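Local coordinates for precorrin-3 methylase (Rhodobacter capsulatus, PDB 3NUT), which probably transfers a methyl group from S-adenosyl-L-methionine to a precorrin-3 intermediate on the pathway to vitamin B12, at residues A[42-47]-A[84-89]; A[58-61]-A[66-69]; A[159-164]-A[188-193]; A[170-173]-A[179-182]. One frame throughout, in Å; residues are numbered along the deposited sequence.

Interaction 1: residues A[42-47]-A[84-89]. With SAH (S-adenosyl-L-homocysteine), chain E.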
loop_
_atom_site.group_PDB
_atom_site.type_symbol
_atom_site.label_atom_id
_atom_site.label_comp_id
_atom_site.label_asym_id
_atom_site.label_seq_id
_atom_site.Cartn_x
_atom_site.Cartn_y
_atom_site.Cartn_z
ATOM N N ILE A 42 16.756 -13.757 9.919
ATOM C CA ILE A 42 17.981 -13.123 10.377
ATOM C C ILE A 42 18.763 -12.256 9.349
ATOM O O ILE A 42 19.257 -11.169 9.685
ATOM C CB ILE A 42 18.894 -14.174 11.099
ATOM C CG1 ILE A 42 18.143 -14.824 12.276
ATOM C CG2 ILE A 42 20.173 -13.535 11.584
ATOM C CD1 ILE A 42 17.808 -13.868 13.464
ATOM N N PRO A 43 18.881 -12.713 8.094
ATOM C CA PRO A 43 19.552 -11.795 7.145
ATOM C C PRO A 43 18.897 -10.391 7.089
ATOM O O PRO A 43 19.590 -9.421 6.872
ATOM C CB PRO A 43 19.435 -12.524 5.809
ATOM C CG PRO A 43 19.406 -13.967 6.188
ATOM C CD PRO A 43 18.635 -14.041 7.494
ATOM N N TYR A 44 17.601 -10.282 7.368
ATOM C CA TYR A 44 16.959 -8.964 7.515
ATOM C C TYR A 44 17.527 -8.083 8.620
ATOM O O TYR A 44 17.477 -6.866 8.526
ATOM C CB TYR A 44 15.460 -9.084 7.749
ATOM C CG TYR A 44 14.674 -9.639 6.589
ATOM C CD1 TYR A 44 15.171 -9.586 5.284
ATOM C CD2 TYR A 44 13.421 -10.240 6.804
ATOM C CE1 TYR A 44 14.443 -10.092 4.229
ATOM C CE2 TYR A 44 12.679 -10.759 5.745
ATOM C CZ TYR A 44 13.204 -10.667 4.469
ATOM O OH TYR A 44 12.487 -11.190 3.433
ATOM N N VAL A 45 18.046 -8.693 9.679
ATOM C CA VAL A 45 18.462 -7.928 10.843
ATOM C C VAL A 45 19.877 -8.272 11.302
ATOM O O VAL A 45 20.269 -7.973 12.442
ATOM C CB VAL A 45 17.437 -8.080 11.992
ATOM C CG1 VAL A 45 16.075 -7.513 11.562
ATOM C CG2 VAL A 45 17.291 -9.541 12.432
ATOM N N ALA A 46 20.644 -8.881 10.402
ATOM C CA ALA A 46 22.052 -9.265 10.661
ATOM C C ALA A 46 22.923 -8.170 11.282
ATOM O O ALA A 46 23.799 -8.489 12.080
ATOM C CB ALA A 46 22.728 -9.833 9.372
ATOM N N ARG A 47 22.675 -6.899 10.946
ATOM C CA ARG A 47 23.473 -5.779 11.484
ATOM C C ARG A 47 22.837 -4.993 12.648
ATOM O O ARG A 47 23.268 -3.885 12.965
ATOM C CB ARG A 47 23.886 -4.827 10.365
ATOM C CG ARG A 47 24.816 -5.466 9.278
ATOM C CD ARG A 47 24.728 -4.687 7.974
ATOM N NE ARG A 47 23.358 -4.193 7.783
ATOM C CZ ARG A 47 23.028 -3.111 7.078
ATOM N NH1 ARG A 47 23.969 -2.399 6.456
ATOM N NH2 ARG A 47 21.750 -2.740 6.997
ATOM N N VAL A 84 9.415 -9.419 12.921
ATOM C CA VAL A 84 9.676 -8.634 11.716
ATOM C C VAL A 84 9.119 -9.263 10.422
ATOM O O VAL A 84 9.161 -10.479 10.244
ATOM C CB VAL A 84 11.178 -8.262 11.595
ATOM C CG1 VAL A 84 11.538 -7.198 12.648
ATOM C CG2 VAL A 84 12.092 -9.515 11.767
ATOM N N SER A 85 8.604 -8.410 9.532
ATOM C CA SER A 85 8.230 -8.792 8.174
ATOM C C SER A 85 8.832 -7.847 7.176
ATOM O O SER A 85 8.947 -6.653 7.435
ATOM C CB SER A 85 6.724 -8.694 8.000
ATOM O OG SER A 85 6.124 -9.859 8.526
ATOM N N SER A 86 9.136 -8.343 5.993
ATOM C CA SER A 86 9.523 -7.431 4.917
ATOM C C SER A 86 8.281 -6.613 4.555
ATOM O O SER A 86 7.156 -7.016 4.885
ATOM C CB SER A 86 10.087 -8.197 3.702
ATOM O OG SER A 86 9.057 -8.959 3.112
ATOM N N GLY A 87 8.486 -5.474 3.902
ATOM C CA GLY A 87 7.378 -4.667 3.414
ATOM C C GLY A 87 6.536 -4.133 4.557
ATOM O O GLY A 87 7.076 -3.620 5.556
ATOM N N ASP A 88 5.222 -4.248 4.407
ATOM C CA ASP A 88 4.275 -3.882 5.456
ATOM C C ASP A 88 3.824 -5.184 6.110
ATOM O O ASP A 88 3.660 -6.162 5.421
ATOM C CB ASP A 88 3.093 -3.125 4.852
ATOM C CG ASP A 88 2.103 -2.647 5.894
ATOM O OD1 ASP A 88 2.149 -1.444 6.262
ATOM O OD2 ASP A 88 1.285 -3.481 6.361
ATOM N N PRO A 89 3.637 -5.198 7.450
ATOM C CA PRO A 89 3.287 -6.483 8.117
ATOM C C PRO A 89 1.825 -6.923 7.980
ATOM O O PRO A 89 1.471 -8.063 8.349
ATOM C CB PRO A 89 3.640 -6.228 9.594
ATOM C CG PRO A 89 3.525 -4.768 9.772
ATOM C CD PRO A 89 3.817 -4.102 8.419
HETATM N N SAH E . 4.691 -7.998 3.594
HETATM C CA SAH E . 5.324 -8.017 2.240
HETATM C CB SAH E . 4.703 -9.113 1.360
HETATM C CG SAH E . 5.186 -10.504 1.774
HETATM S SD SAH E . 4.994 -11.726 0.498
HETATM C C SAH E . 5.058 -6.675 1.665
HETATM O O SAH E . 4.247 -6.008 2.293
HETATM O OXT SAH E . 5.587 -6.216 0.633
HETATM C "C5'" SAH E . 6.582 -11.685 -0.301
HETATM C "C4'" SAH E . 6.451 -11.293 -1.787
HETATM O "O4'" SAH E . 6.417 -9.864 -1.895
HETATM C "C3'" SAH E . 7.587 -11.736 -2.721
HETATM O "O3'" SAH E . 7.375 -13.009 -3.347
HETATM C "C2'" SAH E . 7.587 -10.667 -3.792
HETATM O "O2'" SAH E . 6.547 -10.883 -4.769
HETATM C "C1'" SAH E . 7.203 -9.425 -3.013
HETATM N N9 SAH E . 8.395 -8.659 -2.577
HETATM C C8 SAH E . 8.834 -8.482 -1.315
HETATM N N7 SAH E . 9.955 -7.698 -1.311
HETATM C C5 SAH E . 10.248 -7.358 -2.591
HETATM C C6 SAH E . 11.280 -6.550 -3.311
HETATM N N6 SAH E . 12.286 -5.914 -2.657
HETATM N N1 SAH E . 11.209 -6.465 -4.663
HETATM C C2 SAH E . 10.228 -7.086 -5.351
HETATM N N3 SAH E . 9.265 -7.832 -4.759
HETATM C C4 SAH E . 9.220 -8.006 -3.413
#
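Tyr-44 reaches across to Ser-86 with the hydroxyl end of its ring: OH comes within 3.8 Å of Ser-86 CB, and CZ and CE2 lie only slightly farther from that carbon. The ring meets the serine obliquely, and no hydrogen bond joins the two residues. The first torsion, CG anti to the carbonyl carbon (chi1 -66°), sends the ring toward Ser-86; a 2.8 Å backbone bond from Val-45 N to Ile-42 O closes the turn that carries it. The phenol oxygen finds its polar partner in Asn-61 ND2, and Tyr-41 packs edge-to-face with the ring. Farther back, Val-45 CG1 and Val-84 CG2 graze at 4.5 Å, an apolar touch between the loop and the end of strand 80-85.

Past the tyrosine, the segment 84-89 leaves its strand and turns into the cofactor site with its backbone. The amino nitrogen N of SAH gives hydrogen bonds to Ser-86 O at 3.0 Å and Asp-88 O at 2.8 Å, while Asp-88 N returns one of 2.9 Å to SAH O. Gly-87, at positive phi, passes so close that its CA is 3.5 Å from SAH C, and a side chain there would run into the ligand. Across the two segments the chemistry is thus purely van der Waals, whereas the amino-acid end of SAH is read by main-chain polar groups of the turn after strand 80-85.

Interaction 2: residues A[58-61]-A[66-69]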
loop_
_atom_site.group_PDB
_atom_site.type_symbol
_atom_site.label_atom_id
_atom_site.label_comp_id
_atom_site.label_asym_id
_atom_site.label_seq_id
_atom_site.Cartn_x
_atom_site.Cartn_y
_atom_site.Cartn_z
ATOM N N PRO A 58 15.768 -17.071 15.179
ATOM C CA PRO A 58 15.744 -17.237 13.705
ATOM C C PRO A 58 14.523 -18.015 13.185
ATOM O O PRO A 58 14.167 -19.067 13.715
ATOM C CB PRO A 58 17.047 -18.004 13.409
ATOM C CG PRO A 58 17.825 -17.996 14.725
ATOM C CD PRO A 58 16.797 -17.911 15.806
ATOM N N THR A 59 13.856 -17.480 12.189
ATOM C CA THR A 59 12.793 -18.221 11.542
ATOM C C THR A 59 13.118 -18.223 10.062
ATOM O O THR A 59 13.971 -17.455 9.592
ATOM C CB THR A 59 11.360 -17.595 11.784
ATOM O OG1 THR A 59 11.143 -16.497 10.899
ATOM C CG2 THR A 59 11.173 -17.099 13.203
ATOM N N ASP A 60 12.468 -19.094 9.320
ATOM C CA ASP A 60 12.631 -19.069 7.879
ATOM C C ASP A 60 11.737 -17.959 7.334
ATOM O O ASP A 60 11.038 -17.277 8.098
ATOM C CB ASP A 60 12.300 -20.432 7.274
ATOM C CG ASP A 60 10.875 -20.816 7.498
ATOM O OD1 ASP A 60 10.046 -19.894 7.675
ATOM O OD2 ASP A 60 10.587 -22.033 7.489
ATOM N N ASN A 61 11.752 -17.743 6.029
ATOM C CA ASN A 61 11.020 -16.584 5.545
ATOM C C ASN A 61 9.558 -16.855 5.226
ATOM O O ASN A 61 9.106 -16.629 4.114
ATOM C CB ASN A 61 11.732 -15.874 4.397
ATOM C CG ASN A 61 11.564 -14.391 4.497
ATOM O OD1 ASN A 61 11.452 -13.868 5.603
ATOM N ND2 ASN A 61 11.507 -13.698 3.367
ATOM N N ASP A 66 3.082 -20.662 15.022
ATOM C CA ASP A 66 3.817 -21.124 16.214
ATOM C C ASP A 66 4.849 -20.128 16.752
ATOM O O ASP A 66 5.105 -20.065 17.962
ATOM C CB ASP A 66 4.531 -22.462 15.934
ATOM C CG ASP A 66 3.674 -23.689 16.279
ATOM O OD1 ASP A 66 2.448 -23.541 16.510
ATOM O OD2 ASP A 66 4.241 -24.820 16.299
ATOM N N ARG A 67 5.481 -19.396 15.853
ATOM C CA ARG A 67 6.344 -18.320 16.267
ATOM C C ARG A 67 5.539 -17.178 16.888
ATOM O O ARG A 67 6.016 -16.526 17.797
ATOM C CB ARG A 67 7.160 -17.800 15.075
ATOM C CG ARG A 67 6.271 -17.369 13.926
ATOM C CD ARG A 67 6.927 -17.631 12.587
ATOM N NE ARG A 67 7.509 -16.413 12.025
ATOM C CZ ARG A 67 8.216 -16.384 10.900
ATOM N NH1 ARG A 67 8.429 -17.532 10.242
ATOM N NH2 ARG A 67 8.728 -15.225 10.452
ATOM N N ALA A 68 4.333 -16.934 16.393
ATOM C CA ALA A 68 3.500 -15.857 16.924
ATOM C C ALA A 68 3.041 -16.186 18.333
ATOM O O ALA A 68 3.087 -15.335 19.200
ATOM C CB ALA A 68 2.313 -15.583 16.011
ATOM N N THR A 69 2.628 -17.432 18.557
ATOM C CA THR A 69 2.299 -17.947 19.884
ATOM C C THR A 69 3.507 -17.806 20.813
ATOM O O THR A 69 3.390 -17.402 21.985
ATOM C CB THR A 69 1.833 -19.442 19.782
ATOM O OG1 THR A 69 0.726 -19.540 18.859
ATOM C CG2 THR A 69 1.433 -20.015 21.137
#
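The guanidinium of Arg-67 lies against Thr-59, which stands over one of its faces: Thr-59 CB sits 3.3 Å above the plane, offset toward the rim. Thr-59 OG1 is on that face too, at 2.8 Å from Arg-67 NH2, yet the angle is poor and no hydrogen bond forms there. At the edge of the same group, Arg-67 NH1 makes a weak bond of 3.4 Å to Asp-60 O. The Asp-60 carboxylate adds a long salt bridge, with Asp-60 OD1 3.8 Å from Arg-67 NH1 and the carboxylate and guanidinium planes 48° apart.

This is a surface contact within a beta-alpha connection: strand 55-58, at the edge of the parallel sheet, runs out into 58-61 and the chain returns as helix 65-76, whose first turn carries Arg-67. To come back to the loop the arginine chain bends at chi2 and chi3, crossing Thr-59 at about a right angle.

One layer out, Thr-59 OG1 donates to Asp-60 O at 2.9 Å, so that carbonyl takes the hydroxyl and, weakly, the arginine. The stronger partner of the Asp-60 carboxylate is Arg-62, in a salt bridge with OD2. The backbone of Thr-59 is tied to Gly-40, and Met-94 of helix 94-104 packs on the Arg-67 side chain.

Interaction 3: residues A[159-164]-A[188-193]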
loop_
_atom_site.group_PDB
_atom_site.type_symbol
_atom_site.label_atom_id
_atom_site.label_comp_id
_atom_site.label_asym_id
_atom_site.label_seq_id
_atom_site.Cartn_x
_atom_site.Cartn_y
_atom_site.Cartn_z
ATOM N N ALA A 159 -11.172 -8.892 -10.903
ATOM C CA ALA A 159 -10.286 -7.739 -10.929
ATOM C C ALA A 159 -10.173 -7.319 -12.397
ATOM O O ALA A 159 -10.242 -6.141 -12.731
ATOM C CB ALA A 159 -8.912 -8.104 -10.343
ATOM N N ALA A 160 -10.048 -8.319 -13.262
ATOM C CA ALA A 160 -10.084 -8.118 -14.693
ATOM C C ALA A 160 -11.347 -7.387 -15.121
ATOM O O ALA A 160 -11.264 -6.415 -15.872
ATOM C CB ALA A 160 -9.947 -9.452 -15.431
ATOM N N ARG A 161 -12.505 -7.830 -14.630
ATOM C CA ARG A 161 -13.785 -7.323 -15.140
ATOM C C ARG A 161 -14.139 -5.949 -14.600
ATOM O O ARG A 161 -14.767 -5.155 -15.296
ATOM C CB ARG A 161 -14.935 -8.327 -14.916
ATOM C CG ARG A 161 -14.858 -9.586 -15.790
ATOM C CD ARG A 161 -15.879 -10.650 -15.368
ATOM N NE ARG A 161 -15.543 -11.980 -15.891
ATOM C CZ ARG A 161 -16.196 -13.104 -15.580
ATOM N NH1 ARG A 161 -17.219 -13.073 -14.742
ATOM N NH2 ARG A 161 -15.813 -14.267 -16.087
ATOM N N GLY A 162 -13.732 -5.667 -13.364
ATOM C CA GLY A 162 -13.922 -4.351 -12.755
ATOM C C GLY A 162 -12.914 -3.362 -13.303
ATOM O O GLY A 162 -12.981 -2.166 -13.024
ATOM N N ASP A 163 -11.986 -3.873 -14.098
ATOM C CA ASP A 163 -10.942 -3.058 -14.712
ATOM C C ASP A 163 -10.029 -2.425 -13.651
ATOM O O ASP A 163 -9.583 -1.279 -13.796
ATOM C CB ASP A 163 -11.523 -1.988 -15.653
ATOM C CG ASP A 163 -10.438 -1.313 -16.504
ATOM O OD1 ASP A 163 -9.539 -2.033 -17.006
ATOM O OD2 ASP A 163 -10.470 -0.066 -16.656
ATOM N N PHE A 164 -9.791 -3.182 -12.575
ATOM C CA PHE A 164 -8.792 -2.863 -11.554
ATOM C C PHE A 164 -7.392 -3.088 -12.117
ATOM O O PHE A 164 -7.135 -4.104 -12.776
ATOM C CB PHE A 164 -8.951 -3.818 -10.370
ATOM C CG PHE A 164 -10.095 -3.493 -9.462
ATOM C CD1 PHE A 164 -9.946 -2.572 -8.450
ATOM C CD2 PHE A 164 -11.312 -4.128 -9.611
ATOM C CE1 PHE A 164 -11.007 -2.276 -7.587
ATOM C CE2 PHE A 164 -12.381 -3.831 -8.761
ATOM C CZ PHE A 164 -12.223 -2.897 -7.747
ATOM N N ARG A 188 -4.950 -13.275 -20.332
ATOM C CA ARG A 188 -5.263 -13.303 -21.758
ATOM C C ARG A 188 -6.768 -13.546 -21.991
ATOM O O ARG A 188 -7.368 -12.883 -22.837
ATOM C CB ARG A 188 -4.401 -14.318 -22.497
ATOM C CG ARG A 188 -2.936 -13.924 -22.523
ATOM C CD ARG A 188 -2.091 -14.933 -23.268
ATOM N NE ARG A 188 -2.285 -16.309 -22.788
ATOM C CZ ARG A 188 -1.330 -17.076 -22.269
ATOM N NH1 ARG A 188 -0.084 -16.628 -22.142
ATOM N NH2 ARG A 188 -1.630 -18.303 -21.877
ATOM N N GLU A 189 -7.391 -14.436 -21.210
ATOM C CA GLU A 189 -8.822 -14.697 -21.371
ATOM C C GLU A 189 -9.665 -13.458 -21.175
ATOM O O GLU A 189 -10.547 -13.189 -21.977
ATOM C CB GLU A 189 -9.306 -15.844 -20.485
ATOM C CG GLU A 189 -8.942 -17.213 -21.057
ATOM C CD GLU A 189 -9.569 -18.386 -20.316
ATOM O OE1 GLU A 189 -10.526 -18.177 -19.547
ATOM O OE2 GLU A 189 -9.107 -19.529 -20.519
ATOM N N GLU A 190 -9.368 -12.678 -20.141
ATOM C CA GLU A 190 -10.267 -11.593 -19.713
ATOM C C GLU A 190 -9.867 -10.172 -20.136
ATOM O O GLU A 190 -10.629 -9.229 -19.932
ATOM C CB GLU A 190 -10.457 -11.653 -18.196
ATOM C CG GLU A 190 -11.175 -12.889 -17.702
ATOM C CD GLU A 190 -12.672 -12.706 -17.606
ATOM O OE1 GLU A 190 -13.151 -11.551 -17.643
ATOM O OE2 GLU A 190 -13.383 -13.722 -17.472
ATOM N N CYS A 191 -8.687 -10.025 -20.736
ATOM C CA CYS A 191 -8.129 -8.707 -21.038
ATOM C C CYS A 191 -7.684 -8.560 -22.485
ATOM O O CYS A 191 -7.378 -9.545 -23.156
ATOM C CB CYS A 191 -6.916 -8.432 -20.133
ATOM S SG CYS A 191 -7.228 -8.474 -18.340
ATOM N N GLU A 192 -7.623 -7.314 -22.948
ATOM C CA GLU A 192 -7.096 -6.992 -24.275
ATOM C C GLU A 192 -5.596 -7.298 -24.355
ATOM O O GLU A 192 -4.861 -7.000 -23.409
ATOM C CB GLU A 192 -7.350 -5.519 -24.606
ATOM C CG GLU A 192 -6.439 -4.523 -23.868
ATOM C CD GLU A 192 -6.843 -4.274 -22.416
ATOM O OE1 GLU A 192 -7.966 -4.662 -22.013
ATOM O OE2 GLU A 192 -6.029 -3.672 -21.679
ATOM N N PRO A 193 -5.136 -7.885 -25.481
ATOM C CA PRO A 193 -3.728 -8.269 -25.728
ATOM C C PRO A 193 -2.648 -7.225 -25.392
ATOM O O PRO A 193 -1.566 -7.599 -24.917
ATOM C CB PRO A 193 -3.707 -8.552 -27.236
ATOM C CG PRO A 193 -5.083 -9.039 -27.528
ATOM C CD PRO A 193 -6.021 -8.330 -26.574
#
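Arg-161 and Glu-190 both carry CG anti to the carbonyl carbon, but from there they part company: the arginine runs out extended from CG to NE, while the glutamate bends at chi2 (-91°) and swings its carboxylate to the side of the guanidinium. The result is a side-on, two-nitrogen salt bridge. Arg-161 NE bonds to Glu-190 OE1 at 3.0 Å, and Arg-161 NH2 to Glu-190 OE2 at 2.8 Å. Both oxygens are met on their syn sides and lie close to the guanidinium plane, although the two flat groups are twisted 36° apart. Glu-190 OE2 also serves Arg-157, so the one carboxylate is shared by two arginines, which would probably favour its charged form. With an alanine in place of Glu-190, Arg-161 would probably lose its carboxylate mate and its guanidinium be freer to turn, while Arg-157 would probably be left with Glu-189.

Beside the ion pair the backbones come close, with Ala-160 CB at 3.6 Å from Glu-190 CB and 4.1 Å from Cys-191 SG. A Schellman motif finishes the first helix: Phe-164 N bonds to Ala-159 O and Asp-163 N to Ala-160 O, with Asp-163 at positive phi. The second subunit borders the contact, its Arg-155 bonding to Gly-162 O and its His-158 packing on Arg-161. Within the chain, the C-terminal ends of helices 149-161 and 179-190 are joined here, on either side in sequence of strand 165-169.

Interaction 4: residues A[170-173]-A[179-182]. With SAH (S-adenosyl-L-homocysteine), chain E.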
loop_
_atom_site.group_PDB
_atom_site.type_symbol
_atom_site.label_atom_id
_atom_site.label_comp_id
_atom_site.label_asym_id
_atom_site.label_seq_id
_atom_site.Cartn_x
_atom_site.Cartn_y
_atom_site.Cartn_z
ATOM N N ASN A 170 4.172 -12.962 -4.652
ATOM C CA ASN A 170 4.529 -14.382 -4.669
ATOM C C ASN A 170 4.099 -15.012 -5.987
ATOM O O ASN A 170 3.230 -15.872 -6.005
ATOM C CB ASN A 170 3.864 -15.103 -3.491
ATOM C CG ASN A 170 4.229 -14.500 -2.173
ATOM O OD1 ASN A 170 5.387 -14.451 -1.819
ATOM N ND2 ASN A 170 3.242 -14.025 -1.441
ATOM N N PRO A 171 4.700 -14.574 -7.103
ATOM C CA PRO A 171 4.157 -15.024 -8.380
ATOM C C PRO A 171 4.530 -16.487 -8.681
ATOM O O PRO A 171 3.659 -17.267 -9.084
ATOM C CB PRO A 171 4.770 -14.042 -9.398
ATOM C CG PRO A 171 5.692 -13.121 -8.614
ATOM C CD PRO A 171 5.930 -13.781 -7.284
ATOM N N ARG A 172 5.788 -16.858 -8.436
ATOM C CA ARG A 172 6.259 -18.220 -8.687
ATOM C C ARG A 172 6.245 -19.118 -7.450
ATOM O O ARG A 172 7.187 -19.105 -6.662
ATOM C CB ARG A 172 7.670 -18.219 -9.286
ATOM C CG ARG A 172 7.872 -17.336 -10.511
ATOM C CD ARG A 172 6.966 -17.674 -11.709
ATOM N NE ARG A 172 6.914 -19.091 -12.074
ATOM C CZ ARG A 172 7.937 -19.811 -12.537
ATOM N NH1 ARG A 172 9.153 -19.283 -12.675
ATOM N NH2 ARG A 172 7.742 -21.089 -12.842
ATOM N N SER A 173 5.183 -19.914 -7.305
ATOM C CA SER A 173 5.081 -20.906 -6.235
ATOM C C SER A 173 6.091 -22.040 -6.442
ATOM O O SER A 173 6.246 -22.577 -7.548
ATOM C CB SER A 173 3.649 -21.446 -6.155
ATOM O OG SER A 173 3.470 -22.354 -5.068
ATOM N N GLN A 179 1.391 -22.545 -11.740
ATOM C CA GLN A 179 0.223 -21.737 -11.350
ATOM C C GLN A 179 0.174 -20.353 -12.008
ATOM O O GLN A 179 -0.884 -19.909 -12.452
ATOM C CB GLN A 179 0.115 -21.626 -9.829
ATOM C CG GLN A 179 -1.208 -21.083 -9.337
ATOM C CD GLN A 179 -1.561 -21.643 -7.979
ATOM O OE1 GLN A 179 -2.024 -22.787 -7.865
ATOM N NE2 GLN A 179 -1.335 -20.849 -6.933
ATOM N N PHE A 180 1.321 -19.683 -12.066
ATOM C CA PHE A 180 1.445 -18.378 -12.711
ATOM C C PHE A 180 1.187 -18.449 -14.221
ATOM O O PHE A 180 0.729 -17.477 -14.827
ATOM C CB PHE A 180 2.832 -17.801 -12.440
ATOM C CG PHE A 180 3.033 -16.404 -12.970
ATOM C CD1 PHE A 180 2.159 -15.380 -12.627
ATOM C CD2 PHE A 180 4.111 -16.111 -13.792
ATOM C CE1 PHE A 180 2.349 -14.086 -13.109
ATOM C CE2 PHE A 180 4.304 -14.818 -14.282
ATOM C CZ PHE A 180 3.422 -13.804 -13.935
ATOM N N THR A 181 1.501 -19.603 -14.817
ATOM C CA THR A 181 1.119 -19.913 -16.194
ATOM C C THR A 181 -0.403 -19.862 -16.333
ATOM O O THR A 181 -0.901 -19.259 -17.283
ATOM C CB THR A 181 1.634 -21.307 -16.623
ATOM O OG1 THR A 181 3.047 -21.386 -16.407
ATOM C CG2 THR A 181 1.313 -21.597 -18.113
ATOM N N ARG A 182 -1.134 -20.476 -15.392
ATOM C CA ARG A 182 -2.605 -20.385 -15.380
ATOM C C ARG A 182 -3.058 -18.922 -15.297
ATOM O O ARG A 182 -3.914 -18.495 -16.073
ATOM C CB ARG A 182 -3.246 -21.182 -14.237
ATOM C CG ARG A 182 -2.841 -22.651 -14.098
ATOM C CD ARG A 182 -3.867 -23.632 -14.703
ATOM N NE ARG A 182 -5.087 -23.898 -13.911
ATOM C CZ ARG A 182 -5.176 -24.765 -12.894
ATOM N NH1 ARG A 182 -4.108 -25.450 -12.495
ATOM N NH2 ARG A 182 -6.330 -24.943 -12.257
HETATM N N SAH E . 4.691 -7.998 3.594
HETATM C CA SAH E . 5.324 -8.017 2.240
HETATM C CB SAH E . 4.703 -9.113 1.360
HETATM C CG SAH E . 5.186 -10.504 1.774
HETATM S SD SAH E . 4.994 -11.726 0.498
HETATM C C SAH E . 5.058 -6.675 1.665
HETATM O O SAH E . 4.247 -6.008 2.293
HETATM O OXT SAH E . 5.587 -6.216 0.633
HETATM C "C5'" SAH E . 6.582 -11.685 -0.301
HETATM C "C4'" SAH E . 6.451 -11.293 -1.787
HETATM O "O4'" SAH E . 6.417 -9.864 -1.895
HETATM C "C3'" SAH E . 7.587 -11.736 -2.721
HETATM O "O3'" SAH E . 7.375 -13.009 -3.347
HETATM C "C2'" SAH E . 7.587 -10.667 -3.792
HETATM O "O2'" SAH E . 6.547 -10.883 -4.769
HETATM C "C1'" SAH E . 7.203 -9.425 -3.013
HETATM N N9 SAH E . 8.395 -8.659 -2.577
HETATM C C8 SAH E . 8.834 -8.482 -1.315
HETATM N N7 SAH E . 9.955 -7.698 -1.311
HETATM C C5 SAH E . 10.248 -7.358 -2.591
HETATM C C6 SAH E . 11.280 -6.550 -3.311
HETATM N N6 SAH E . 12.286 -5.914 -2.657
HETATM N N1 SAH E . 11.209 -6.465 -4.663
HETATM C C2 SAH E . 10.228 -7.086 -5.351
HETATM N N3 SAH E . 9.265 -7.832 -4.759
HETATM C C4 SAH E . 9.220 -8.006 -3.413
#
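Asn-170 N points at SAH O2' over 3.2 Å in an almost straight bond of 173°, so the backbone holds this ribose hydroxyl. The side chain attends to the neighbouring one, with Asn-170 OD1 2.9 Å from SAH O3'. The amide is anchored at its other end as well, for Asn-170 ND2 bonds to Asn-141 OD1 and lies 3.5 Å from SAH SD. Replacing Asn-170 by an alanine would take away the OD1 contact to the ribose and would probably leave Asn-141 OD1 without this partner.

Asn-170 directly follows strand 165-169 of the mixed sheet, so the loop that meets the cofactor is the strand-to-helix connection leading into helix 179-190, in the second half of a tetrapyrrole methylase fold. Behind the pocket, the loop is backed by Phe-180 from the start of that helix. With CG anti to the backbone N (chi1 -175°), the phenylalanine lays its ring against the loop, and Pro-171 CB stands over one face, 4.4 Å from Phe-180 CD1. Pro-171 O approaches Phe-180 CB at 3.5 Å.

The Arg-172 side chain, bent at chi2 and chi3, crosses that of Phe-180 at about a right angle, its guanidinium plane 35° from the ring, and Arg-172 CD meets the ring obliquely, 3.9 Å from Phe-180 CD2. Its NE is buried here with no partner in the model, while NH2 makes a weak bond to Pro-177 O. Pro-220 packs on Phe-180 too.

From the N terminus, interaction 1 closes the longest loop, from the segment after strand 37-40 to the end of strand 80-85. Interaction 2 falls within that span as a short closure between strand 55-58 and helix 65-76, and the two touch, with Ile-42 packing on Pro-58. Farther along, interaction 3 links the ends of helices 149-161 and 179-190, and it encloses interaction 4, which uses the start of that second helix. None of the loops cross. Interactions 1 and 4, with centres about 24 Å apart, approach SAH from the parallel and the mixed sheet; interaction 3 lies farther out.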